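Long-range contacts in putative laminarinase (Phanerochaete chrysosporium, PDB 2WLQ), which probably hydrolyses beta-1,3-glucans such as laminarin as a family 16 glycoside hydrolase: residues C96-A101 with V122-P127; A102-E107 with G114-I119; M130-G135 with S240-N245. The protein carries 1 engineered substitution. All blocks are in the same frame, centred on the assembly; numbering follows the deposited sequence. Where two conformers were deposited one is given.

Interaction 1. Residues C96-A101 with V122-P127; sequences CGTWPA and VNDQSP. With BGC (beta-D-glucopyranose), chain C; BGC (beta-D-glucopyranose), chain B.
N123 grips the start of strand 98-105 with its backbone and its side chain. Its backbone N donates to T98 O (2.9 Å) in a nearly straight bond lying in the carbonyl plane. Its OD1 accepts from G97 N at 2.8 Å, a clearly bent bond (131° at the hydrogen) whose donor sits a little off the amide carbonyl plane. With OD1 held by G97 N and ND2 by A258 O, the side-chain amide is gripped at both ends and its rotation fixed. Water 1 adds a bridge, giving a proton to T98 OG1 and taking one from D124 N, each at 2.9 Å; T98 OG1 and D124 OD1 also bond to G95.

V122 to Q125 form a type I' turn, whose two central residues need positive phi; asparagine and aspartate tolerate this well, and both lie here. G97 also has positive phi, where a CB would press on the preceding carbonyl oxygen. The turn packs against the first residues of strand 98-105, in one sheet of the GH16 beta-sandwich.

Beyond it, V122 CG1 sits over one face of W99, 4.0 Å from the five-membered ring centroid and 19° off its normal, a CH-pi contact. With CG opposite the backbone N (chi1 178°), the indole reaches toward the sugar: NE1 bonds to E120 OE2 and lies 3.2 Å from O6 of the chain C glucose. Replacing W99 by a leucine would probably leave E120 OE2 without this donor and V122 CG1 without its aromatic face. A101 CB, small enough to admit the sugar, packs 3.4 Å from C6 of the same glucose.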
loop_
_atom_site.group_PDB
_atom_site.type_symbol
_atom_site.label_atom_id
_atom_site.label_comp_id
_atom_site.label_asym_id
_atom_site.label_seq_id
_atom_site.Cartn_x
_atom_site.Cartn_y
_atom_site.Cartn_z
ATOM N N CYS A 96 5.095 1.177 -16.203
ATOM C CA CYS A 96 6.290 0.392 -15.999
ATOM C C CYS A 96 7.229 1.117 -15.047
ATOM O O CYS A 96 7.439 2.322 -15.134
ATOM C CB CYS A 96 7.012 0.167 -17.325
ATOM S SG CYS A 96 6.356 -1.258 -18.279
ATOM N N GLY A 97 7.815 0.350 -14.143
ATOM C CA GLY A 97 8.703 0.888 -13.139
ATOM C C GLY A 97 8.024 1.310 -11.833
ATOM O O GLY A 97 8.723 1.544 -10.832
ATOM N N THR A 98 6.685 1.394 -11.825
ATOM C CA THR A 98 5.994 1.877 -10.617
ATOM C C THR A 98 5.963 0.842 -9.507
ATOM O O THR A 98 5.818 -0.354 -9.765
ATOM C CB THR A 98 4.536 2.335 -10.875
ATOM O OG1 THR A 98 3.799 1.257 -11.460
ATOM C CG2 THR A 98 4.528 3.555 -11.768
ATOM N N TRP A 99 6.034 1.337 -8.279
ATOM C CA TRP A 99 5.956 0.489 -7.090
ATOM C C TRP A 99 5.174 1.293 -6.038
ATOM O O TRP A 99 5.765 1.966 -5.175
ATOM C CB TRP A 99 7.370 0.132 -6.647
ATOM C CG TRP A 99 7.481 -0.704 -5.398
ATOM C CD1 TRP A 99 6.468 -1.275 -4.671
ATOM C CD2 TRP A 99 8.706 -1.090 -4.757
ATOM N NE1 TRP A 99 6.994 -1.947 -3.578
ATOM C CE2 TRP A 99 8.367 -1.849 -3.618
ATOM C CE3 TRP A 99 10.058 -0.818 -5.015
ATOM C CZ2 TRP A 99 9.337 -2.347 -2.734
ATOM C CZ3 TRP A 99 11.018 -1.351 -4.161
ATOM C CH2 TRP A 99 10.656 -2.102 -3.046
ATOM N N PRO A 100 3.828 1.253 -6.150
ATOM C CA PRO A 100 2.988 1.946 -5.199
ATOM C C PRO A 100 2.719 1.050 -3.958
ATOM O O PRO A 100 2.769 -0.186 -4.027
ATOM C CB PRO A 100 1.686 2.150 -5.990
ATOM C CG PRO A 100 1.579 0.924 -6.839
ATOM C CD PRO A 100 3.041 0.604 -7.225
ATOM N N ALA A 101 2.383 1.686 -2.832
ATOM C CA ALA A 101 2.008 0.892 -1.672
ATOM C C ALA A 101 1.149 1.704 -0.714
ATOM O O ALA A 101 1.299 2.934 -0.593
ATOM C CB ALA A 101 3.253 0.430 -0.954
ATOM N N VAL A 122 4.282 -4.203 -8.261
ATOM C CA VAL A 122 5.304 -3.559 -9.109
ATOM C C VAL A 122 4.957 -3.726 -10.571
ATOM O O VAL A 122 4.395 -4.750 -10.979
ATOM C CB VAL A 122 6.724 -4.169 -8.877
ATOM C CG1 VAL A 122 7.168 -3.868 -7.460
ATOM C CG2 VAL A 122 6.724 -5.667 -9.127
ATOM N N ASN A 123 5.313 -2.717 -11.361
ATOM C CA ASN A 123 5.342 -2.861 -12.815
ATOM C C ASN A 123 4.045 -3.334 -13.415
ATOM O O ASN A 123 4.051 -4.104 -14.388
ATOM C CB ASN A 123 6.493 -3.806 -13.236
ATOM C CG ASN A 123 7.835 -3.300 -12.767
ATOM O OD1 ASN A 123 8.093 -2.089 -12.833
ATOM N ND2 ASN A 123 8.694 -4.199 -12.279
ATOM N N ASP A 124 2.931 -2.891 -12.835
ATOM C CA ASP A 124 1.599 -3.212 -13.358
ATOM C C ASP A 124 1.237 -4.686 -13.257
ATOM O O ASP A 124 0.271 -5.116 -13.883
ATOM C CB ASP A 124 1.427 -2.707 -14.806
ATOM C CG ASP A 124 1.485 -1.218 -14.907
ATOM O OD1 ASP A 124 1.129 -0.532 -13.924
ATOM O OD2 ASP A 124 1.837 -0.716 -16.005
ATOM N N GLN A 125 1.972 -5.443 -12.455
ATOM C CA GLN A 125 1.712 -6.873 -12.401
ATOM C C GLN A 125 0.648 -7.231 -11.355
ATOM O O GLN A 125 0.961 -7.369 -10.179
ATOM C CB GLN A 125 3.013 -7.638 -12.147
ATOM C CG GLN A 125 4.025 -7.469 -13.284
ATOM C CD GLN A 125 3.433 -7.797 -14.666
ATOM O OE1 GLN A 125 3.283 -8.976 -15.019
ATOM N NE2 GLN A 125 3.104 -6.753 -15.457
ATOM N N SER A 126 -0.582 -7.432 -11.810
ATOM C CA SER A 126 -1.632 -7.998 -10.954
ATOM C C SER A 126 -1.328 -9.444 -10.619
ATOM O O SER A 126 -0.623 -10.113 -11.383
ATOM C CB SER A 126 -2.980 -7.941 -11.663
ATOM O OG SER A 126 -3.423 -6.623 -11.760
ATOM N N PRO A 127 -1.867 -9.970 -9.507
ATOM C CA PRO A 127 -2.746 -9.334 -8.527
ATOM C C PRO A 127 -2.000 -8.604 -7.403
ATOM O O PRO A 127 -0.771 -8.587 -7.319
ATOM C CB PRO A 127 -3.511 -10.521 -7.936
ATOM C CG PRO A 127 -2.442 -11.614 -7.893
ATOM C CD PRO A 127 -1.641 -11.404 -9.183
HETATM C C2 BGC C . 8.651 -2.847 3.000
HETATM C C3 BGC C . 9.033 -1.374 2.985
HETATM C C4 BGC C . 8.425 -0.792 1.715
HETATM C C5 BGC C . 6.909 -0.920 1.833
HETATM C C6 BGC C . 6.116 -0.301 0.683
HETATM C C1 BGC C . 7.136 -2.983 2.990
HETATM O O1 BGC C . 6.810 -4.317 2.758
HETATM O O2 BGC C . 9.076 -3.484 4.186
HETATM O O3 BGC C . 10.428 -1.180 2.888
HETATM O O4 BGC C . 8.754 0.572 1.591
HETATM O O5 BGC C . 6.600 -2.293 1.885
HETATM O O6 BGC C . 6.484 -0.860 -0.585
HETATM C C2 BGC B . 9.835 -5.512 -0.836
HETATM C C3 BGC B . 8.577 -5.577 0.013
HETATM C C4 BGC B . 7.512 -6.502 -0.538
HETATM C C5 BGC B . 8.110 -7.865 -0.803
HETATM C C6 BGC B . 7.098 -8.791 -1.446
HETATM C C1 BGC B . 10.316 -6.926 -1.115
HETATM O O2 BGC B . 10.765 -4.719 -0.115
HETATM O O3 BGC B . 8.052 -4.285 0.174
HETATM O O4 BGC B . 6.483 -6.667 0.447
HETATM O O5 BGC B . 9.253 -7.696 -1.644
HETATM O O6 BGC B . 7.668 -10.089 -1.499
HETATM O O HOH W 1 2.493 -1.187 -10.540
#

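Interaction 2. Residues A102-E107 with G114-I119; sequences AWETDE and GSVDII. Engineered in segment 114-119: S115 (natural residue Glu). With BGC (beta-D-glucopyranose), chain C; BGC (beta-D-glucopyranose), chain D.
W103 and V116 meet where the indole leaves the sheet: W103 CB lies 3.2 Å from V116 O. From there CG stands between the backbone N and the carbonyl carbon (chi1 57°), which, with chi2, turns a face of the ring to the sugar. The C5 atom of the chain C glucose is centred over one face, 3.5 Å from W103 CE2, so the apolar face of the pyranose rests on the indole in the CH-pi manner usual for carbohydrate sites. CE3 brings the ring edge to S115 CB, NE1 bonds to N250 OD1, and CZ2 reaches O4 of that glucose (3.5 Å). At the tip, CH2 comes within 3.7 Å of O5 of the chain D glucose. A broad, flat tryptophan can serve both sugars.

Behind this platform the strands run antiparallel. E104 and V116 exchange backbone bonds, and E104 CB packs on V116 CG1 at 3.6 Å on the face away from the sugar, where E104 OE2 holds H83. T105 OG1 donates to G114 O (2.9 Å) at the loop end of the hairpin.

At the other end, A102 O accepts from both I118 N (2.9 Å) and I119 N (3.1 Å): a classic beta bulge. It falls within the longer, bulged form (E-x-D-x-x-E) of the GH16 signature, represented here by engineered S115, a glutamate in nature and probably the disabled nucleophile, then D117 and E120.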
loop_
_atom_site.group_PDB
_atom_site.type_symbol
_atom_site.label_atom_id
_atom_site.label_comp_id
_atom_site.label_asym_id
_atom_site.label_seq_id
_atom_site.Cartn_x
_atom_site.Cartn_y
_atom_site.Cartn_z
ATOM N N ALA A 102 0.251 0.979 -0.039
ATOM C CA ALA A 102 -0.503 1.500 1.111
ATOM C C ALA A 102 -0.235 0.476 2.190
ATOM O O ALA A 102 -0.475 -0.710 1.990
ATOM C CB ALA A 102 -1.979 1.574 0.800
ATOM N N TRP A 103 0.314 0.929 3.311
ATOM C CA TRP A 103 0.857 0.003 4.294
ATOM C C TRP A 103 0.974 0.629 5.660
ATOM O O TRP A 103 0.629 1.787 5.834
ATOM C CB TRP A 103 2.197 -0.516 3.788
ATOM C CG TRP A 103 3.249 0.526 3.473
ATOM C CD1 TRP A 103 3.182 1.512 2.511
ATOM C CD2 TRP A 103 4.530 0.645 4.082
ATOM N NE1 TRP A 103 4.362 2.221 2.480
ATOM C CE2 TRP A 103 5.200 1.726 3.448
ATOM C CE3 TRP A 103 5.192 -0.055 5.107
ATOM C CZ2 TRP A 103 6.516 2.097 3.781
ATOM C CZ3 TRP A 103 6.509 0.324 5.435
ATOM C CH2 TRP A 103 7.141 1.393 4.785
ATOM N N GLU A 104 1.398 -0.164 6.641
ATOM C CA GLU A 104 1.581 0.332 8.007
ATOM C C GLU A 104 2.917 -0.150 8.526
ATOM O O GLU A 104 3.326 -1.281 8.229
ATOM C CB GLU A 104 0.477 -0.184 8.927
ATOM C CG GLU A 104 -0.882 0.353 8.597
ATOM C CD GLU A 104 -1.921 0.075 9.667
ATOM O OE1 GLU A 104 -1.604 -0.665 10.646
ATOM O OE2 GLU A 104 -3.094 0.546 9.518
ATOM N N THR A 105 3.575 0.698 9.320
ATOM C CA THR A 105 4.860 0.311 9.941
ATOM C C THR A 105 5.248 1.253 11.052
ATOM O O THR A 105 4.625 2.291 11.213
ATOM C CB THR A 105 5.985 0.288 8.895
ATOM O OG1 THR A 105 7.127 -0.392 9.435
ATOM C CG2 THR A 105 6.395 1.687 8.471
ATOM N N ASP A 106 6.277 0.880 11.830
ATOM C CA ASP A 106 6.964 1.826 12.725
ATOM C C ASP A 106 8.348 1.947 12.119
ATOM O O ASP A 106 9.183 1.022 12.254
ATOM C CB ASP A 106 7.013 1.281 14.162
ATOM C CG ASP A 106 7.800 2.181 15.127
ATOM O OD1 ASP A 106 8.383 3.194 14.694
ATOM O OD2 ASP A 106 7.816 1.869 16.357
ATOM N N GLU A 107 8.594 3.051 11.407
ATOM C CA GLU A 107 9.892 3.226 10.735
ATOM C C GLU A 107 11.047 3.244 11.718
ATOM O O GLU A 107 12.150 2.802 11.375
ATOM C CB GLU A 107 9.928 4.515 9.907
ATOM C CG GLU A 107 8.936 4.535 8.757
ATOM C CD GLU A 107 8.584 5.936 8.348
ATOM O OE1 GLU A 107 7.899 6.615 9.142
ATOM O OE2 GLU A 107 9.012 6.360 7.248
ATOM N N GLY A 114 7.219 -4.367 13.028
ATOM C CA GLY A 114 6.369 -4.937 11.993
ATOM C C GLY A 114 6.142 -3.992 10.826
ATOM O O GLY A 114 6.281 -2.763 10.926
ATOM N N SER A 115 5.812 -4.578 9.682
ATOM C CA SER A 115 5.115 -3.822 8.634
ATOM C C SER A 115 4.082 -4.745 7.999
ATOM O O SER A 115 4.300 -5.955 7.906
ATOM C CB SER A 115 6.057 -3.245 7.588
ATOM O OG SER A 115 6.759 -4.250 6.905
ATOM N N VAL A 116 2.940 -4.160 7.634
ATOM C CA VAL A 116 1.862 -4.851 6.922
ATOM C C VAL A 116 1.553 -4.060 5.662
ATOM O O VAL A 116 1.227 -2.858 5.735
ATOM C CB VAL A 116 0.591 -5.012 7.788
ATOM C CG1 VAL A 116 0.235 -3.771 8.474
ATOM C CG2 VAL A 116 -0.564 -5.511 6.962
ATOM N N ASP A 117 1.710 -4.724 4.518
ATOM C CA ASP A 117 1.392 -4.161 3.203
ATOM C C ASP A 117 -0.054 -4.538 2.856
ATOM O O ASP A 117 -0.392 -5.722 2.818
ATOM C CB ASP A 117 2.355 -4.719 2.146
ATOM C CG ASP A 117 3.763 -4.149 2.270
ATOM O OD1 ASP A 117 3.970 -2.966 1.888
ATOM O OD2 ASP A 117 4.671 -4.889 2.702
ATOM N N ILE A 118 -0.904 -3.538 2.650
ATOM C CA ILE A 118 -2.315 -3.739 2.341
ATOM C C ILE A 118 -2.505 -3.719 0.807
ATOM O O ILE A 118 -3.161 -4.592 0.238
ATOM C CB ILE A 118 -3.159 -2.653 3.005
ATOM C CG1 ILE A 118 -2.927 -2.743 4.528
ATOM C CG2 ILE A 118 -4.638 -2.793 2.625
ATOM C CD1 ILE A 118 -3.309 -1.507 5.260
ATOM N N ILE A 119 -1.924 -2.703 0.155
ATOM C CA ILE A 119 -1.875 -2.637 -1.299
ATOM C C ILE A 119 -0.398 -2.568 -1.681
ATOM O O ILE A 119 0.328 -1.698 -1.172
ATOM C CB ILE A 119 -2.592 -1.372 -1.832
ATOM C CG1 ILE A 119 -3.992 -1.281 -1.253
ATOM C CG2 ILE A 119 -2.594 -1.362 -3.389
ATOM C CD1 ILE A 119 -4.755 0.001 -1.651
HETATM C C2 BGC C . 8.651 -2.847 3.000
HETATM C C3 BGC C . 9.033 -1.374 2.985
HETATM C C4 BGC C . 8.425 -0.792 1.715
HETATM C C5 BGC C . 6.909 -0.920 1.833
HETATM C C6 BGC C . 6.116 -0.301 0.683
HETATM C C1 BGC C . 7.136 -2.983 2.990
HETATM O O1 BGC C . 6.810 -4.317 2.758
HETATM O O2 BGC C . 9.076 -3.484 4.186
HETATM O O3 BGC C . 10.428 -1.180 2.888
HETATM O O4 BGC C . 8.754 0.572 1.591
HETATM O O5 BGC C . 6.600 -2.293 1.885
HETATM O O6 BGC C . 6.484 -0.860 -0.585
HETATM C C2 BGC D . 12.554 -0.997 3.908
HETATM C C3 BGC D . 13.313 -0.707 5.212
HETATM C C4 BGC D . 12.740 0.485 5.968
HETATM C C5 BGC D . 11.230 0.307 6.139
HETATM C C6 BGC D . 10.511 1.496 6.773
HETATM C C1 BGC D . 11.063 -1.046 4.169
HETATM O O2 BGC D . 12.969 -2.215 3.307
HETATM O O3 BGC D . 14.625 -0.306 4.886
HETATM O O4 BGC D . 13.355 0.493 7.255
HETATM O O5 BGC D . 10.653 0.131 4.844
HETATM O O6 BGC D . 10.692 2.681 6.019
HETATM O O HOH W 2 8.758 -1.751 12.381
#

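Interaction 3. Residues M130-G135 with S240-N245; sequences MTLHTG and SHFDAN. With BGC (beta-D-glucopyranose), chain B; BGC (beta-D-glucopyranose), chain C.
The end of strand 129-133, in the glucan-binding sheet of the GH16 beta-sandwich, packs through L132 and T134 against the stretch leaving helix 238-241. The contact lies at the margin of the core between the two sheets: L132 and F242 both also touch I196 of strand 195-202, in the opposing sheet.

F242 carries most of the apolar packing. Its CG lies opposite the carbonyl carbon (chi1 -79°), which swings the ring back toward the strand. There CE1 meets T134 CG2 at 4.0 Å and CZ meets L132 CD2 at 4.2 Å. Both side chains cross the phenylalanine at about a right angle, so that methyl groups, not chain stems, reach its ring. A branched aliphatic residue and a threonine suit such a place, each presenting a methyl inward.

H241 approaches T134 from another direction, the two side chains crossing obliquely with ND1 3.9 Å from T134 CB. No direct hydrogen bond spans the segments; water 3 bridges them instead, accepting from G135 N and probably donating to H241 O, both at 2.9 Å. The hydroxyl of T134 turns back along its own chain, and OG1 donates to G135 O (2.8 Å) on a lone pair in the carbonyl plane. Threonine thus serves twice, with a methyl for the phenylalanine and a hydroxyl bonded within its own segment.

H133, between these inward residues, points to the opposite side of the sheet and into the sugar site, where NE2 donates an almost straight bond (168°) to O4 of the chain B glucose at 2.9 Å.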
loop_
_atom_site.group_PDB
_atom_site.type_symbol
_atom_site.label_atom_id
_atom_site.label_comp_id
_atom_site.label_asym_id
_atom_site.label_seq_id
_atom_site.Cartn_x
_atom_site.Cartn_y
_atom_site.Cartn_z
ATOM N N MET A 130 -0.450 -8.848 -0.350
ATOM C CA MET A 130 -0.606 -8.396 1.030
ATOM C C MET A 130 0.424 -9.179 1.814
ATOM O O MET A 130 0.415 -10.400 1.750
ATOM C CB MET A 130 -2.031 -8.714 1.505
ATOM C CG MET A 130 -3.055 -7.853 0.756
ATOM S SD MET A 130 -4.577 -8.687 0.201
ATOM C CE MET A 130 -3.871 -9.877 -0.953
ATOM N N THR A 131 1.298 -8.480 2.531
ATOM C CA THR A 131 2.526 -9.087 3.059
ATOM C C THR A 131 2.879 -8.533 4.414
ATOM O O THR A 131 2.759 -7.333 4.643
ATOM C CB THR A 131 3.683 -8.796 2.110
ATOM O OG1 THR A 131 3.269 -9.116 0.775
ATOM C CG2 THR A 131 4.910 -9.633 2.477
ATOM N N LEU A 132 3.358 -9.401 5.301
ATOM C CA LEU A 132 3.969 -8.921 6.550
ATOM C C LEU A 132 5.472 -9.080 6.502
ATOM O O LEU A 132 5.996 -10.033 5.896
ATOM C CB LEU A 132 3.485 -9.713 7.760
ATOM C CG LEU A 132 2.008 -9.982 7.928
ATOM C CD1 LEU A 132 1.755 -10.684 9.274
ATOM C CD2 LEU A 132 1.203 -8.722 7.799
ATOM N N HIS A 133 6.143 -8.142 7.147
ATOM C CA HIS A 133 7.612 -8.229 7.389
ATOM C C HIS A 133 7.838 -8.058 8.874
ATOM O O HIS A 133 7.325 -7.102 9.473
ATOM C CB HIS A 133 8.363 -7.121 6.630
ATOM C CG HIS A 133 8.308 -7.272 5.139
ATOM N ND1 HIS A 133 9.342 -7.804 4.392
ATOM C CD2 HIS A 133 7.325 -6.977 4.265
ATOM C CE1 HIS A 133 8.984 -7.833 3.117
ATOM N NE2 HIS A 133 7.769 -7.327 3.008
ATOM N N THR A 134 8.552 -9.009 9.484
ATOM C CA THR A 134 8.779 -8.977 10.931
ATOM C C THR A 134 10.229 -9.340 11.230
ATOM O O THR A 134 10.998 -9.669 10.327
ATOM C CB THR A 134 7.889 -10.016 11.657
ATOM O OG1 THR A 134 8.292 -11.340 11.282
ATOM C CG2 THR A 134 6.407 -9.859 11.306
ATOM N N GLY A 135 10.561 -9.299 12.529
ATOM C CA GLY A 135 11.793 -9.939 13.052
ATOM C C GLY A 135 11.608 -11.444 13.192
ATOM O O GLY A 135 10.683 -12.040 12.635
ATOM N N SER A 240 3.289 -9.354 19.538
ATOM C CA SER A 240 4.671 -9.168 19.985
ATOM C C SER A 240 5.614 -8.790 18.830
ATOM O O SER A 240 6.775 -8.419 19.064
ATOM C CB SER A 240 5.190 -10.370 20.785
ATOM O OG SER A 240 5.654 -11.383 19.924
ATOM N N HIS A 241 5.120 -8.853 17.593
ATOM C CA HIS A 241 5.915 -8.495 16.420
ATOM C C HIS A 241 5.492 -7.177 15.818
ATOM O O HIS A 241 6.135 -6.701 14.875
ATOM C CB HIS A 241 5.858 -9.601 15.363
ATOM C CG HIS A 241 6.560 -10.854 15.782
ATOM N ND1 HIS A 241 7.856 -11.162 15.417
ATOM C CD2 HIS A 241 6.151 -11.853 16.597
ATOM C CE1 HIS A 241 8.195 -12.317 15.972
ATOM N NE2 HIS A 241 7.178 -12.759 16.686
ATOM N N PHE A 242 4.414 -6.600 16.340
ATOM C CA PHE A 242 3.886 -5.328 15.799
ATOM C C PHE A 242 3.752 -4.379 16.929
ATOM O O PHE A 242 3.233 -4.743 17.990
ATOM C CB PHE A 242 2.515 -5.502 15.117
ATOM C CG PHE A 242 2.623 -6.066 13.757
ATOM C CD1 PHE A 242 2.786 -7.447 13.585
ATOM C CD2 PHE A 242 2.674 -5.215 12.649
ATOM C CE1 PHE A 242 2.969 -7.973 12.286
ATOM C CE2 PHE A 242 2.833 -5.722 11.375
ATOM C CZ PHE A 242 2.982 -7.098 11.192
ATOM N N ASP A 243 4.208 -3.160 16.732
ATOM C CA ASP A 243 3.835 -2.203 17.760
ATOM C C ASP A 243 2.940 -1.137 17.159
ATOM O O ASP A 243 2.192 -1.448 16.226
ATOM C CB ASP A 243 5.016 -1.730 18.572
ATOM C CG ASP A 243 6.120 -1.278 17.720
ATOM O OD1 ASP A 243 5.799 -0.651 16.688
ATOM O OD2 ASP A 243 7.269 -1.579 18.093
ATOM N N ALA A 244 2.904 0.063 17.712
ATOM C CA ALA A 244 2.006 1.090 17.223
ATOM C C ALA A 244 2.565 1.551 15.883
ATOM O O ALA A 244 3.720 1.907 15.784
ATOM C CB ALA A 244 1.944 2.234 18.231
ATOM N N ASN A 245 1.730 1.512 14.848
ATOM C CA ASN A 245 2.185 1.752 13.482
ATOM C C ASN A 245 1.490 2.963 12.885
ATOM O O ASN A 245 0.312 3.224 13.182
ATOM C CB ASN A 245 1.847 0.541 12.615
ATOM C CG ASN A 245 2.828 -0.620 12.757
ATOM O OD1 ASN A 245 3.778 -0.589 13.545
ATOM N ND2 ASN A 245 2.596 -1.636 11.970
HETATM C C2 BGC B . 9.835 -5.512 -0.836
HETATM C C3 BGC B . 8.577 -5.577 0.013
HETATM C C4 BGC B . 7.512 -6.502 -0.538
HETATM C C5 BGC B . 8.110 -7.865 -0.803
HETATM C C6 BGC B . 7.098 -8.791 -1.446
HETATM C C1 BGC B . 10.316 -6.926 -1.115
HETATM O O2 BGC B . 10.765 -4.719 -0.115
HETATM O O3 BGC B . 8.052 -4.285 0.174
HETATM O O4 BGC B . 6.483 -6.667 0.447
HETATM O O5 BGC B . 9.253 -7.696 -1.644
HETATM O O6 BGC B . 7.668 -10.089 -1.499
HETATM C C2 BGC C . 8.651 -2.847 3.000
HETATM C C3 BGC C . 9.033 -1.374 2.985
HETATM C C4 BGC C . 8.425 -0.792 1.715
HETATM C C5 BGC C . 6.909 -0.920 1.833
HETATM C C6 BGC C . 6.116 -0.301 0.683
HETATM C C1 BGC C . 7.136 -2.983 2.990
HETATM O O1 BGC C . 6.810 -4.317 2.758
HETATM O O2 BGC C . 9.076 -3.484 4.186
HETATM O O3 BGC C . 10.428 -1.180 2.888
HETATM O O4 BGC C . 8.754 0.572 1.591
HETATM O O5 BGC C . 6.600 -2.293 1.885
HETATM O O6 BGC C . 6.484 -0.860 -0.585
HETATM O O HOH W 3 8.662 -7.972 14.299
#

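In the fold
Following the chain from the N terminus, interaction 1 opens at residue 96 and closes at 127, bringing the start of strand 98-105 against the turn after strand 115-120. Interaction 2 falls wholly within that span, pairing the later part of strand 98-105 with its hairpin partner. Interaction 3 begins just after interaction 1 has closed, and joins strand 129-133 to residues 240-245 across more than a hundred residues; no contacts cross. Strand 115-120 links the last two, since S115 and D117 also pair with H133 and T131. All three reach one sheet of the sandwich, and all bear residues touching the chain C glucose.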